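Local coordinates for BlEst2 (Bacillus licheniformis, PDB 6WPX), which probably hydrolyses ester bonds as a lipase or esterase, and is captured here in its propeptide form, in which the C-terminal domain has an autoinhibitory effect, at residues Y33-D38 with A62-N67; D84-P87 with D93-A96; E104-F109 with Y135-R140; L129-A134 with K185-Q190; S178-F183 with A444-V449. All coordinates share one frame; numbering follows the deposited sequence. Where two conformers were deposited one is given.

The five contacts run from the rim of the alpha/beta hydrolase domain to its junction with the C-terminal domain. Contacts 1 and 3 lie at the surface and rest on obliquely set aromatic pairs without a hydrogen bond across; they are joined by Trp34, which packs on Ile105 and bonds to Glu104. Contact 2 is partly buried and polar, one amide gripping a backbone. It shares helix 91-109 with contact 3. Contact 4, also partly buried, sets a histidine against a phenylalanine, and it shares helix 181-191 with contact 5. That last contact is buried, and there a methionine and a bridging water link the two domains.

Contact 1 (Y33-D38 with A62-N67); sequences YWFAGD and AWFDEN
Phe35 and Phe64 approach from opposite directions and touch through their outer ring carbons. The tight part of the contact is small: Phe35 CZ lies 3.5 Å from Phe64 CE1, and Phe35 CE2 lies 3.7 Å from Phe64 CZ. CE1 of Phe64 sits near the plane of the Phe35 ring, at its edge, and the planes are inclined at 37°, an oblique meeting rather than a stack. Phe35 holds CG between its backbone N and carbonyl carbon (chi1 63°), which lets the outer ring carbons, CE2 and CZ, meet Phe64. Phe82, on the neighbouring strand 80-83, touches both rings and meets that of Phe64 edge-to-face. The looser side is the turn beyond, where Asp65 and Glu66 are exposed. This type II turn, Phe64 to Asn67, is closed by Asn67 N to Phe64 O at 3.1 Å, and Asn67 ND2 adds a bond to a lone pair of Ala62 O at 3.0 Å. Replacing Phe35 with an alanine would probably leave the outer end of the Phe64 ring without its cross-contact neighbour and freer to turn. Strand 34-36 is the antiparallel edge of an otherwise parallel sheet of the alpha/beta hydrolase kind. With no hydrogen bond between residues 33-38 and 62-67, what joins these two segments is apolar ring contact, which sets little direction.

Contact 2 (D84-P87 with D93-A96); sequences DLHP and DNGA
Asn94 turns its amide against the backbone of His86 and uses both ends of it. Asn94 ND2 donates to His86 O over 2.9 Å in an almost straight bond (174°), which runs in the amide plane and lands on a lone pair in the carbonyl plane. In return, His86 N donates to Asn94 OD1, also at 2.9 Å, but the bond is more bent and its donor is tilted from the carbonyl plane of the amide. The imidazole and the amide are only 5° from coplanar. CG of His86 sits beside its own backbone N (chi1 -65°), and this brings the ring edge up to the oxygen that the N-H already holds. CB of His86 comes closest, 3.2 Å from Asn94 OD1, and CD2 of His86 follows at 3.4 Å from the same oxygen. The contact belongs to a beta-alpha-beta crossover of the alpha/beta hydrolase sheet, in which strand 80-83 leads through this loop into helix 91-109 and on to the parallel strand 113-118. Two paired bonds therefore fasten the loop to the first turns of the helix it feeds. Leu85 crosses Asn94 obliquely, its CB 3.7 Å from Asn94 OD1, while its CD1 approaches Asn94 O at 4.1 Å. Farther along the helix, Leu85 packs on Met97 and Leu98. Asn94 ND2 also bonds to Asp124 OD2.

Contact 3 (E104-F109 with Y135-R140); sequences EIYQYF and YHYVER
Tyr106 and Tyr137 bring the last turns of helix 91-109 and the chain leading into strand 138-144 together, their CA atoms 5.7 Å apart. Both elements belong to the alpha/beta hydrolase sandwich: the helix covers strand 113-118 through Ile105 on Val113, and Tyr137 pairs its backbone with the same Val113. The two tyrosine side chains cross at about a right angle. Their ring planes stand 51° apart, an oblique meeting in which the inner parts of the side chains do the touching. CD1 of Tyr137 lies 3.5 Å from CG and 3.6 Å from CB of Tyr106. CG of Tyr106 lies opposite the backbone N (chi1 173°), which places CB and CG against Tyr137. Within its own segment, CB of His136 lies 3.9 Å above the plane of the Tyr137 ring, over its centre. The OH of Tyr137 forms a hydrogen bond with Arg103 NH1, on the same helix as Tyr106.

Contact 4 (L129-A134 with K185-Q190); sequences LIHHNA and KSFRDQ
His131 meets Phe187 by an aromatic contact and Gln190 by a polar one. In the first, His131 CD2 lies 3.8 Å from Phe187 CE1, and the rings slide past each other with their planes 69° apart, neither stacked nor edge-to-face. With CG opposite the backbone N (chi1 180°), CE1 of Phe187 comes to lie beside the imidazole. The polar approach is at the imidazole edge: Gln190 O lies near the ring plane, 3.2 Å from His131 CE1, a carbon rather than a donor nitrogen. A hydrogen bond joins His131 NE2 and Thr191 OG1. Apolar cover comes from Ile130 CG2, 3.8 Å above the imidazole plane and over its centre. A leucine in place of His131 would probably leave Thr191 OG1 without this partner and the end of helix 181-191 less firmly tied. Helix 121-131 is the crossover between parallel strands 113-118 and 138-144, and helix 181-191, from the excursion between strands 138-144 and 201-205, packs against it in this alpha/beta hydrolase fold.

Contact 5 (S178-F183 with A444-V449); sequences SLQTGF and AGMYSV
Met446 makes a buried interdomain contact here, reaching from strand 445-456 of the C-terminal antiparallel sheet to the start of helix 181-191 in the alpha/beta hydrolase domain. Bent at chi2 and chi3, its chain curls its tip between Gln180 and Phe183. The sulfur forms a Met-aromatic contact with Phe183 at the ring edge, 5.4 Å from the centroid; Met446 SD also lies 3.5 Å from Phe183 N and 3.7 Å from Phe183 CB. The methyl CE presses on the side of Gln180, 3.5 Å from OE1. Gly182 lets the strand come this close, since a side chain there would probably crowd that methyl. Beside the methionine, Gln180 fills the N-cap position and gives its NE2 to Tyr177 O. Because the contact ties the C-terminal domain to the hydrolase domain, it is consistent with the domain's autoinhibitory effect. One water bridges the join, donating one hydrogen to Gln180 OE1 at 2.6 Å and the other to Tyr447 O at 2.9 Å.

Contact 1 (Y33-D38 with A62-N67)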
# COMPACT_ATOMS: atom_id res chain seq x y z
N TYR A 33 -12.78 17.29 -14.05
CA TYR A 33 -14.03 16.94 -14.73
C TYR A 33 -14.90 16.03 -13.88
O TYR A 33 -14.40 15.12 -13.22
CB TYR A 33 -13.74 16.33 -16.11
CG TYR A 33 -14.89 15.58 -16.75
CD1 TYR A 33 -15.92 16.27 -17.41
CD2 TYR A 33 -14.91 14.19 -16.80
CE1 TYR A 33 -16.96 15.59 -18.03
CE2 TYR A 33 -15.94 13.50 -17.44
CZ TYR A 33 -16.96 14.20 -18.05
OH TYR A 33 -17.97 13.53 -18.70
N TRP A 34 -16.21 16.31 -13.87
CA TRP A 34 -17.18 15.46 -13.19
C TRP A 34 -18.46 15.44 -13.99
O TRP A 34 -18.72 16.36 -14.77
CB TRP A 34 -17.44 15.92 -11.74
CG TRP A 34 -18.12 17.24 -11.61
CD1 TRP A 34 -17.53 18.47 -11.52
CD2 TRP A 34 -19.54 17.47 -11.56
NE1 TRP A 34 -18.49 19.44 -11.34
CE2 TRP A 34 -19.73 18.86 -11.37
CE3 TRP A 34 -20.68 16.63 -11.58
CZ2 TRP A 34 -21.01 19.44 -11.30
CZ3 TRP A 34 -21.94 17.20 -11.46
CH2 TRP A 34 -22.10 18.59 -11.35
N PHE A 35 -19.26 14.38 -13.82
CA PHE A 35 -20.54 14.26 -14.53
C PHE A 35 -21.52 13.51 -13.66
O PHE A 35 -21.11 12.70 -12.84
CB PHE A 35 -20.35 13.55 -15.89
CG PHE A 35 -19.85 12.12 -15.78
CD1 PHE A 35 -18.50 11.84 -15.68
CD2 PHE A 35 -20.75 11.05 -15.82
CE1 PHE A 35 -18.04 10.52 -15.58
CE2 PHE A 35 -20.29 9.73 -15.71
CZ PHE A 35 -18.95 9.47 -15.61
N ALA A 36 -22.81 13.74 -13.89
CA ALA A 36 -23.86 13.06 -13.15
C ALA A 36 -24.22 11.76 -13.86
O ALA A 36 -24.20 11.69 -15.09
CB ALA A 36 -25.07 13.96 -13.04
N GLY A 37 -24.57 10.74 -13.08
CA GLY A 37 -25.09 9.48 -13.60
C GLY A 37 -26.52 9.72 -14.04
O GLY A 37 -27.04 10.84 -13.88
N ASP A 38 -27.19 8.67 -14.55
CA ASP A 38 -28.57 8.78 -15.01
C ASP A 38 -29.49 9.29 -13.93
O ASP A 38 -29.32 8.90 -12.77
CB ASP A 38 -29.10 7.45 -15.57
CG ASP A 38 -28.48 7.03 -16.89
OD1 ASP A 38 -28.06 7.93 -17.66
OD2 ASP A 38 -28.45 5.82 -17.17
N ALA A 62 -12.95 3.97 -13.44
CA ALA A 62 -12.84 2.86 -12.48
C ALA A 62 -14.26 2.36 -12.12
O ALA A 62 -14.45 1.18 -11.87
CB ALA A 62 -12.15 3.34 -11.22
N TRP A 63 -15.25 3.27 -12.14
CA TRP A 63 -16.63 2.93 -11.78
C TRP A 63 -17.42 2.34 -12.93
O TRP A 63 -18.52 1.85 -12.71
CB TRP A 63 -17.35 4.17 -11.19
CG TRP A 63 -16.57 4.79 -10.07
CD1 TRP A 63 -15.83 5.94 -10.13
CD2 TRP A 63 -16.32 4.21 -8.77
NE1 TRP A 63 -15.20 6.15 -8.91
CE2 TRP A 63 -15.49 5.11 -8.07
CE3 TRP A 63 -16.80 3.06 -8.11
CZ2 TRP A 63 -15.12 4.90 -6.73
CZ3 TRP A 63 -16.40 2.84 -6.80
CH2 TRP A 63 -15.56 3.74 -6.13
N PHE A 64 -16.86 2.36 -14.16
CA PHE A 64 -17.56 1.88 -15.34
C PHE A 64 -16.87 0.73 -16.06
O PHE A 64 -17.57 -0.13 -16.59
CB PHE A 64 -17.82 3.03 -16.33
CG PHE A 64 -18.71 4.13 -15.79
CD1 PHE A 64 -18.20 5.14 -14.98
CD2 PHE A 64 -20.07 4.15 -16.08
CE1 PHE A 64 -19.03 6.14 -14.48
CE2 PHE A 64 -20.88 5.17 -15.61
CZ PHE A 64 -20.37 6.15 -14.81
N ASP A 65 -15.51 0.70 -16.11
CA ASP A 65 -14.80 -0.36 -16.82
C ASP A 65 -15.03 -1.72 -16.16
O ASP A 65 -14.65 -1.93 -15.02
CB ASP A 65 -13.31 -0.03 -17.04
CG ASP A 65 -13.05 1.24 -17.83
OD1 ASP A 65 -13.91 1.62 -18.66
OD2 ASP A 65 -11.95 1.81 -17.68
N GLU A 66 -15.75 -2.61 -16.87
CA GLU A 66 -16.12 -3.95 -16.39
C GLU A 66 -16.77 -3.79 -15.00
O GLU A 66 -16.52 -4.59 -14.10
CB GLU A 66 -14.89 -4.89 -16.36
CG GLU A 66 -14.37 -5.17 -17.77
CD GLU A 66 -13.18 -6.10 -17.88
OE1 GLU A 66 -12.92 -6.87 -16.92
OE2 GLU A 66 -12.55 -6.11 -18.96
N ASN A 67 -17.58 -2.72 -14.84
CA ASN A 67 -18.18 -2.34 -13.57
C ASN A 67 -19.58 -1.76 -13.79
O ASN A 67 -19.80 -1.02 -14.73
CB ASN A 67 -17.27 -1.32 -12.85
CG ASN A 67 -17.52 -1.20 -11.37
OD1 ASN A 67 -18.52 -1.69 -10.84
ND2 ASN A 67 -16.59 -0.59 -10.65

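Contact 2 (D84-P87 with D93-A96)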
# COMPACT_ATOMS: atom_id res chain seq x y z
N ASP A 84 -13.10 13.09 -11.85
CA ASP A 84 -11.73 12.80 -12.16
C ASP A 84 -10.93 13.77 -11.31
O ASP A 84 -11.12 14.98 -11.40
CB ASP A 84 -11.39 13.08 -13.64
CG ASP A 84 -11.97 12.11 -14.63
OD1 ASP A 84 -12.53 11.09 -14.20
OD2 ASP A 84 -11.85 12.36 -15.85
N LEU A 85 -10.05 13.25 -10.46
CA LEU A 85 -9.11 14.05 -9.68
C LEU A 85 -7.78 13.75 -10.31
O LEU A 85 -7.76 13.08 -11.36
CB LEU A 85 -9.12 13.66 -8.19
CG LEU A 85 -10.45 13.85 -7.43
CD1 LEU A 85 -10.28 13.49 -5.96
CD2 LEU A 85 -10.97 15.31 -7.55
N HIS A 86 -6.67 14.23 -9.73
CA HIS A 86 -5.36 13.92 -10.28
C HIS A 86 -5.02 12.46 -9.98
O HIS A 86 -5.12 12.01 -8.84
CB HIS A 86 -4.27 14.83 -9.72
CG HIS A 86 -4.42 16.27 -10.10
ND1 HIS A 86 -4.09 16.72 -11.36
CD2 HIS A 86 -4.78 17.33 -9.34
CE1 HIS A 86 -4.33 18.02 -11.36
NE2 HIS A 86 -4.75 18.43 -10.16
N PRO A 87 -4.59 11.71 -11.01
CA PRO A 87 -4.19 10.31 -10.76
C PRO A 87 -2.84 10.21 -10.03
O PRO A 87 -2.56 9.22 -9.35
CB PRO A 87 -4.05 9.75 -12.19
CG PRO A 87 -3.68 10.91 -13.03
CD PRO A 87 -4.44 12.08 -12.43
N ASP A 93 -3.58 18.56 -3.13
CA ASP A 93 -4.03 19.03 -4.44
C ASP A 93 -5.35 18.38 -4.79
O ASP A 93 -6.25 19.06 -5.28
CB ASP A 93 -3.01 18.72 -5.53
CG ASP A 93 -1.70 19.47 -5.36
OD1 ASP A 93 -1.72 20.59 -4.78
OD2 ASP A 93 -0.69 18.99 -5.85
N ASN A 94 -5.48 17.08 -4.50
CA ASN A 94 -6.74 16.38 -4.76
C ASN A 94 -7.86 16.83 -3.84
O ASN A 94 -8.97 17.01 -4.30
CB ASN A 94 -6.55 14.88 -4.75
CG ASN A 94 -6.13 14.38 -6.11
OD1 ASN A 94 -5.96 15.17 -7.04
ND2 ASN A 94 -6.00 13.08 -6.27
N GLY A 95 -7.53 17.09 -2.58
CA GLY A 95 -8.47 17.62 -1.59
C GLY A 95 -8.95 19.00 -1.99
O GLY A 95 -10.16 19.26 -1.93
N ALA A 96 -8.03 19.89 -2.44
CA ALA A 96 -8.43 21.25 -2.87
C ALA A 96 -9.36 21.19 -4.10
O ALA A 96 -10.39 21.85 -4.11
CB ALA A 96 -7.21 22.11 -3.16

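Contact 3 (E104-F109 with Y135-R140)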
# COMPACT_ATOMS: atom_id res chain seq x y z
N GLU A 104 -19.78 22.76 -6.67
CA GLU A 104 -20.54 22.68 -7.93
C GLU A 104 -21.51 21.50 -7.90
O GLU A 104 -22.64 21.61 -8.38
CB GLU A 104 -19.61 22.50 -9.14
CG GLU A 104 -18.57 23.59 -9.34
CD GLU A 104 -17.63 23.33 -10.51
OE1 GLU A 104 -17.78 22.30 -11.20
OE2 GLU A 104 -16.73 24.17 -10.72
N ILE A 105 -21.09 20.36 -7.34
CA ILE A 105 -21.94 19.18 -7.25
C ILE A 105 -23.12 19.46 -6.30
O ILE A 105 -24.27 19.14 -6.62
CB ILE A 105 -21.14 17.91 -6.89
CG1 ILE A 105 -20.07 17.61 -7.98
CG2 ILE A 105 -22.08 16.72 -6.72
CD1 ILE A 105 -18.89 16.61 -7.53
N TYR A 106 -22.83 20.09 -5.14
CA TYR A 106 -23.83 20.49 -4.16
C TYR A 106 -24.86 21.42 -4.82
O TYR A 106 -26.06 21.25 -4.60
CB TYR A 106 -23.17 21.19 -2.96
CG TYR A 106 -24.17 21.78 -1.99
CD1 TYR A 106 -24.81 20.98 -1.04
CD2 TYR A 106 -24.48 23.14 -2.01
CE1 TYR A 106 -25.74 21.52 -0.15
CE2 TYR A 106 -25.41 23.69 -1.12
CZ TYR A 106 -26.04 22.87 -0.20
OH TYR A 106 -26.96 23.39 0.67
N GLN A 107 -24.37 22.42 -5.60
CA GLN A 107 -25.25 23.35 -6.32
C GLN A 107 -26.08 22.60 -7.37
O GLN A 107 -27.27 22.90 -7.53
CB GLN A 107 -24.45 24.49 -6.95
CG GLN A 107 -23.89 25.48 -5.92
CD GLN A 107 -22.86 26.45 -6.47
OE1 GLN A 107 -22.22 26.24 -7.51
NE2 GLN A 107 -22.65 27.52 -5.73
N TYR A 108 -25.47 21.62 -8.06
CA TYR A 108 -26.18 20.83 -9.07
C TYR A 108 -27.31 19.98 -8.46
O TYR A 108 -28.41 19.92 -9.00
CB TYR A 108 -25.19 19.97 -9.87
CG TYR A 108 -25.85 19.03 -10.85
CD1 TYR A 108 -26.20 19.46 -12.13
CD2 TYR A 108 -26.11 17.71 -10.52
CE1 TYR A 108 -26.81 18.60 -13.04
CE2 TYR A 108 -26.75 16.84 -11.40
CZ TYR A 108 -27.08 17.29 -12.67
OH TYR A 108 -27.66 16.39 -13.53
N PHE A 109 -27.04 19.30 -7.33
CA PHE A 109 -28.08 18.46 -6.73
C PHE A 109 -29.02 19.21 -5.78
O PHE A 109 -30.12 18.74 -5.50
CB PHE A 109 -27.46 17.24 -6.07
CG PHE A 109 -26.92 16.20 -7.04
CD1 PHE A 109 -27.77 15.50 -7.90
CD2 PHE A 109 -25.56 15.87 -7.04
CE1 PHE A 109 -27.27 14.53 -8.79
CE2 PHE A 109 -25.07 14.87 -7.90
CZ PHE A 109 -25.92 14.22 -8.78
N TYR A 135 -16.83 19.86 4.08
CA TYR A 135 -17.85 19.23 4.95
C TYR A 135 -19.24 19.87 4.75
O TYR A 135 -20.25 19.20 4.94
CB TYR A 135 -17.42 19.23 6.44
CG TYR A 135 -17.39 20.61 7.06
CD1 TYR A 135 -18.52 21.16 7.65
CD2 TYR A 135 -16.22 21.36 7.06
CE1 TYR A 135 -18.50 22.45 8.18
CE2 TYR A 135 -16.18 22.64 7.61
CZ TYR A 135 -17.32 23.18 8.16
OH TYR A 135 -17.24 24.44 8.71
N HIS A 136 -19.29 21.17 4.35
CA HIS A 136 -20.54 21.91 4.08
C HIS A 136 -21.41 21.20 3.03
O HIS A 136 -22.63 21.35 3.05
CB HIS A 136 -20.20 23.33 3.56
CG HIS A 136 -19.53 24.22 4.56
ND1 HIS A 136 -20.20 24.68 5.68
CD2 HIS A 136 -18.27 24.69 4.58
CE1 HIS A 136 -19.32 25.41 6.35
NE2 HIS A 136 -18.14 25.44 5.72
N TYR A 137 -20.78 20.45 2.10
CA TYR A 137 -21.44 19.84 0.96
C TYR A 137 -21.65 18.36 1.07
O TYR A 137 -22.26 17.75 0.18
CB TYR A 137 -20.65 20.19 -0.33
CG TYR A 137 -20.21 21.64 -0.38
CD1 TYR A 137 -21.14 22.68 -0.39
CD2 TYR A 137 -18.86 21.99 -0.31
CE1 TYR A 137 -20.75 24.01 -0.37
CE2 TYR A 137 -18.45 23.32 -0.30
CZ TYR A 137 -19.40 24.33 -0.34
OH TYR A 137 -19.03 25.65 -0.33
N VAL A 138 -21.14 17.76 2.14
CA VAL A 138 -21.13 16.30 2.32
C VAL A 138 -21.77 15.88 3.61
O VAL A 138 -21.46 16.43 4.66
CB VAL A 138 -19.67 15.75 2.18
CG1 VAL A 138 -19.59 14.24 2.43
CG2 VAL A 138 -19.07 16.10 0.82
N GLU A 139 -22.63 14.85 3.53
CA GLU A 139 -23.34 14.29 4.68
C GLU A 139 -22.50 13.20 5.35
O GLU A 139 -22.46 13.10 6.58
CB GLU A 139 -24.73 13.78 4.24
CG GLU A 139 -25.69 13.46 5.38
CD GLU A 139 -25.73 11.98 5.72
OE1 GLU A 139 -25.62 11.14 4.80
OE2 GLU A 139 -25.87 11.65 6.92
N ARG A 140 -21.83 12.36 4.53
CA ARG A 140 -21.03 11.26 5.03
C ARG A 140 -20.05 10.78 3.99
O ARG A 140 -20.20 11.04 2.80
CB ARG A 140 -21.91 10.10 5.55
CG ARG A 140 -22.71 9.38 4.46
CD ARG A 140 -23.59 8.28 5.04
NE ARG A 140 -24.58 8.81 5.98
CZ ARG A 140 -25.27 8.07 6.84
NH1 ARG A 140 -25.09 6.75 6.89
NH2 ARG A 140 -26.15 8.64 7.65

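Contact 4 (L129-A134 with K185-Q190)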
# COMPACT_ATOMS: atom_id res chain seq x y z
N LEU A 129 -12.80 17.52 2.86
CA LEU A 129 -13.72 17.89 3.93
C LEU A 129 -13.10 18.61 5.11
O LEU A 129 -13.64 19.61 5.56
CB LEU A 129 -14.46 16.64 4.42
CG LEU A 129 -15.77 16.34 3.69
CD1 LEU A 129 -15.55 15.94 2.27
CD2 LEU A 129 -16.49 15.24 4.36
N ILE A 130 -11.98 18.08 5.62
CA ILE A 130 -11.35 18.62 6.81
C ILE A 130 -10.42 19.82 6.53
O ILE A 130 -10.58 20.86 7.14
CB ILE A 130 -10.65 17.46 7.58
CG1 ILE A 130 -11.73 16.49 8.16
CG2 ILE A 130 -9.67 18.00 8.66
CD1 ILE A 130 -11.29 15.11 8.56
N HIS A 131 -9.47 19.67 5.62
CA HIS A 131 -8.48 20.70 5.33
C HIS A 131 -8.93 21.71 4.25
O HIS A 131 -8.32 22.76 4.12
CB HIS A 131 -7.13 20.06 5.01
CG HIS A 131 -6.65 19.14 6.09
ND1 HIS A 131 -6.33 19.61 7.35
CD2 HIS A 131 -6.48 17.80 6.08
CE1 HIS A 131 -5.94 18.56 8.05
NE2 HIS A 131 -6.01 17.45 7.33
N HIS A 132 -10.01 21.40 3.51
CA HIS A 132 -10.49 22.33 2.47
C HIS A 132 -11.95 22.66 2.65
O HIS A 132 -12.62 23.08 1.70
CB HIS A 132 -10.16 21.81 1.06
CG HIS A 132 -8.70 21.70 0.84
ND1 HIS A 132 -8.02 20.53 1.13
CD2 HIS A 132 -7.81 22.64 0.46
CE1 HIS A 132 -6.75 20.79 0.89
NE2 HIS A 132 -6.58 22.04 0.47
N ASN A 133 -12.45 22.45 3.87
CA ASN A 133 -13.81 22.79 4.34
C ASN A 133 -14.98 22.32 3.45
O ASN A 133 -16.03 22.97 3.43
CB ASN A 133 -13.89 24.32 4.57
CG ASN A 133 -12.76 24.84 5.41
OD1 ASN A 133 -12.59 24.44 6.56
ND2 ASN A 133 -11.93 25.68 4.83
N ALA A 134 -14.80 21.18 2.74
CA ALA A 134 -15.88 20.62 1.91
C ALA A 134 -16.99 19.95 2.73
O ALA A 134 -18.01 19.55 2.15
CB ALA A 134 -15.33 19.64 0.89
N LYS A 185 1.18 8.80 8.65
CA LYS A 185 1.13 8.91 10.12
C LYS A 185 1.01 10.39 10.52
O LYS A 185 0.21 10.75 11.38
CB LYS A 185 2.35 8.25 10.79
CG LYS A 185 2.36 8.32 12.33
CD LYS A 185 1.52 7.24 12.97
CE LYS A 185 1.48 7.33 14.48
NZ LYS A 185 2.67 6.70 15.11
N SER A 186 1.79 11.25 9.84
CA SER A 186 1.78 12.69 10.02
C SER A 186 0.41 13.25 9.55
O SER A 186 -0.19 14.04 10.27
CB SER A 186 2.92 13.31 9.23
OG SER A 186 2.88 14.73 9.24
N PHE A 187 -0.10 12.81 8.37
CA PHE A 187 -1.42 13.25 7.87
C PHE A 187 -2.49 12.89 8.91
O PHE A 187 -3.30 13.74 9.24
CB PHE A 187 -1.77 12.63 6.50
CG PHE A 187 -3.13 13.07 5.98
CD1 PHE A 187 -3.29 14.30 5.34
CD2 PHE A 187 -4.25 12.27 6.17
CE1 PHE A 187 -4.56 14.72 4.90
CE2 PHE A 187 -5.51 12.69 5.74
CZ PHE A 187 -5.66 13.90 5.09
N ARG A 188 -2.44 11.67 9.48
CA ARG A 188 -3.36 11.22 10.54
C ARG A 188 -3.29 12.17 11.74
O ARG A 188 -4.32 12.63 12.23
CB ARG A 188 -3.02 9.78 11.00
CG ARG A 188 -3.35 8.69 9.97
CD ARG A 188 -4.74 8.06 10.14
NE ARG A 188 -5.79 9.08 10.05
CZ ARG A 188 -6.24 9.59 8.91
NH1 ARG A 188 -7.11 10.58 8.93
NH2 ARG A 188 -5.84 9.10 7.74
N ASP A 189 -2.06 12.52 12.16
CA ASP A 189 -1.84 13.42 13.29
C ASP A 189 -2.48 14.82 13.09
O ASP A 189 -3.04 15.36 14.05
CB ASP A 189 -0.34 13.54 13.59
CG ASP A 189 -0.05 14.42 14.79
OD1 ASP A 189 -0.19 13.94 15.93
OD2 ASP A 189 0.26 15.62 14.59
N GLN A 190 -2.40 15.38 11.87
CA GLN A 190 -2.94 16.70 11.48
C GLN A 190 -4.43 16.68 11.17
O GLN A 190 -5.03 17.75 11.02
CB GLN A 190 -2.24 17.17 10.19
CG GLN A 190 -0.73 17.43 10.30
CD GLN A 190 -0.25 18.08 9.02
OE1 GLN A 190 -0.40 17.53 7.92
NE2 GLN A 190 0.26 19.30 9.13

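Contact 5 (S178-F183 with A444-V449)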
# COMPACT_ATOMS: atom_id res chain seq x y z
N SER A 178 2.78 10.40 -1.13
CA SER A 178 1.85 10.75 -0.04
C SER A 178 1.26 9.51 0.63
O SER A 178 0.68 9.64 1.70
CB SER A 178 0.75 11.69 -0.53
OG SER A 178 -0.22 11.03 -1.32
N LEU A 179 1.41 8.33 0.01
CA LEU A 179 0.90 7.06 0.54
C LEU A 179 1.88 6.33 1.48
O LEU A 179 1.49 5.34 2.10
CB LEU A 179 0.46 6.13 -0.60
CG LEU A 179 -0.77 6.62 -1.42
CD1 LEU A 179 -1.01 5.72 -2.59
CD2 LEU A 179 -2.01 6.69 -0.54
N GLN A 180 3.13 6.82 1.60
CA GLN A 180 4.10 6.21 2.53
C GLN A 180 3.51 6.27 3.95
O GLN A 180 2.83 7.24 4.30
CB GLN A 180 5.43 6.96 2.51
CG GLN A 180 6.17 6.76 1.20
CD GLN A 180 7.37 7.65 1.10
OE1 GLN A 180 8.51 7.24 1.40
NE2 GLN A 180 7.16 8.88 0.64
N THR A 181 3.74 5.22 4.75
CA THR A 181 3.14 5.13 6.09
C THR A 181 3.64 6.24 7.02
O THR A 181 2.89 6.67 7.89
CB THR A 181 3.32 3.74 6.71
OG1 THR A 181 4.71 3.45 6.81
CG2 THR A 181 2.61 2.66 5.92
N GLY A 182 4.88 6.68 6.84
CA GLY A 182 5.42 7.77 7.65
C GLY A 182 4.68 9.06 7.37
O GLY A 182 4.32 9.78 8.29
N PHE A 183 4.45 9.35 6.07
CA PHE A 183 3.73 10.54 5.60
C PHE A 183 2.27 10.46 6.06
O PHE A 183 1.73 11.44 6.55
CB PHE A 183 3.76 10.59 4.06
CG PHE A 183 3.36 11.91 3.46
CD1 PHE A 183 2.03 12.23 3.25
CD2 PHE A 183 4.33 12.86 3.11
CE1 PHE A 183 1.66 13.46 2.69
CE2 PHE A 183 3.97 14.08 2.54
CZ PHE A 183 2.63 14.37 2.32
N ALA A 444 14.31 17.61 8.65
CA ALA A 444 12.94 17.45 8.17
C ALA A 444 12.92 16.68 6.83
O ALA A 444 13.91 16.70 6.09
CB ALA A 444 12.29 18.82 8.01
N GLY A 445 11.84 15.94 6.58
CA GLY A 445 11.64 15.16 5.36
C GLY A 445 11.12 13.74 5.51
O GLY A 445 10.92 13.25 6.62
N MET A 446 10.90 13.06 4.37
CA MET A 446 10.43 11.67 4.32
C MET A 446 11.66 10.79 4.26
O MET A 446 12.46 10.92 3.34
CB MET A 446 9.62 11.38 3.04
CG MET A 446 8.13 11.38 3.19
SD MET A 446 7.42 10.56 4.62
CE MET A 446 7.89 8.94 4.40
N TYR A 447 11.77 9.87 5.20
CA TYR A 447 12.89 8.93 5.24
C TYR A 447 12.42 7.54 4.86
O TYR A 447 11.35 7.10 5.25
CB TYR A 447 13.44 8.82 6.66
CG TYR A 447 14.19 10.03 7.14
CD1 TYR A 447 13.51 11.15 7.63
CD2 TYR A 447 15.58 10.05 7.15
CE1 TYR A 447 14.20 12.27 8.09
CE2 TYR A 447 16.28 11.16 7.64
CZ TYR A 447 15.59 12.25 8.12
OH TYR A 447 16.27 13.35 8.57
N SER A 448 13.28 6.84 4.16
CA SER A 448 13.08 5.43 3.93
C SER A 448 14.37 4.79 4.41
O SER A 448 15.43 5.16 3.95
CB SER A 448 12.79 5.11 2.48
OG SER A 448 12.70 3.70 2.44
N VAL A 449 14.29 3.89 5.39
CA VAL A 449 15.46 3.23 5.93
C VAL A 449 15.37 1.75 5.68
O VAL A 449 14.37 1.13 6.02
CB VAL A 449 15.71 3.57 7.43
CG1 VAL A 449 17.07 3.04 7.88
CG2 VAL A 449 15.64 5.08 7.66
O HOH W 1 9.27 5.97 3.55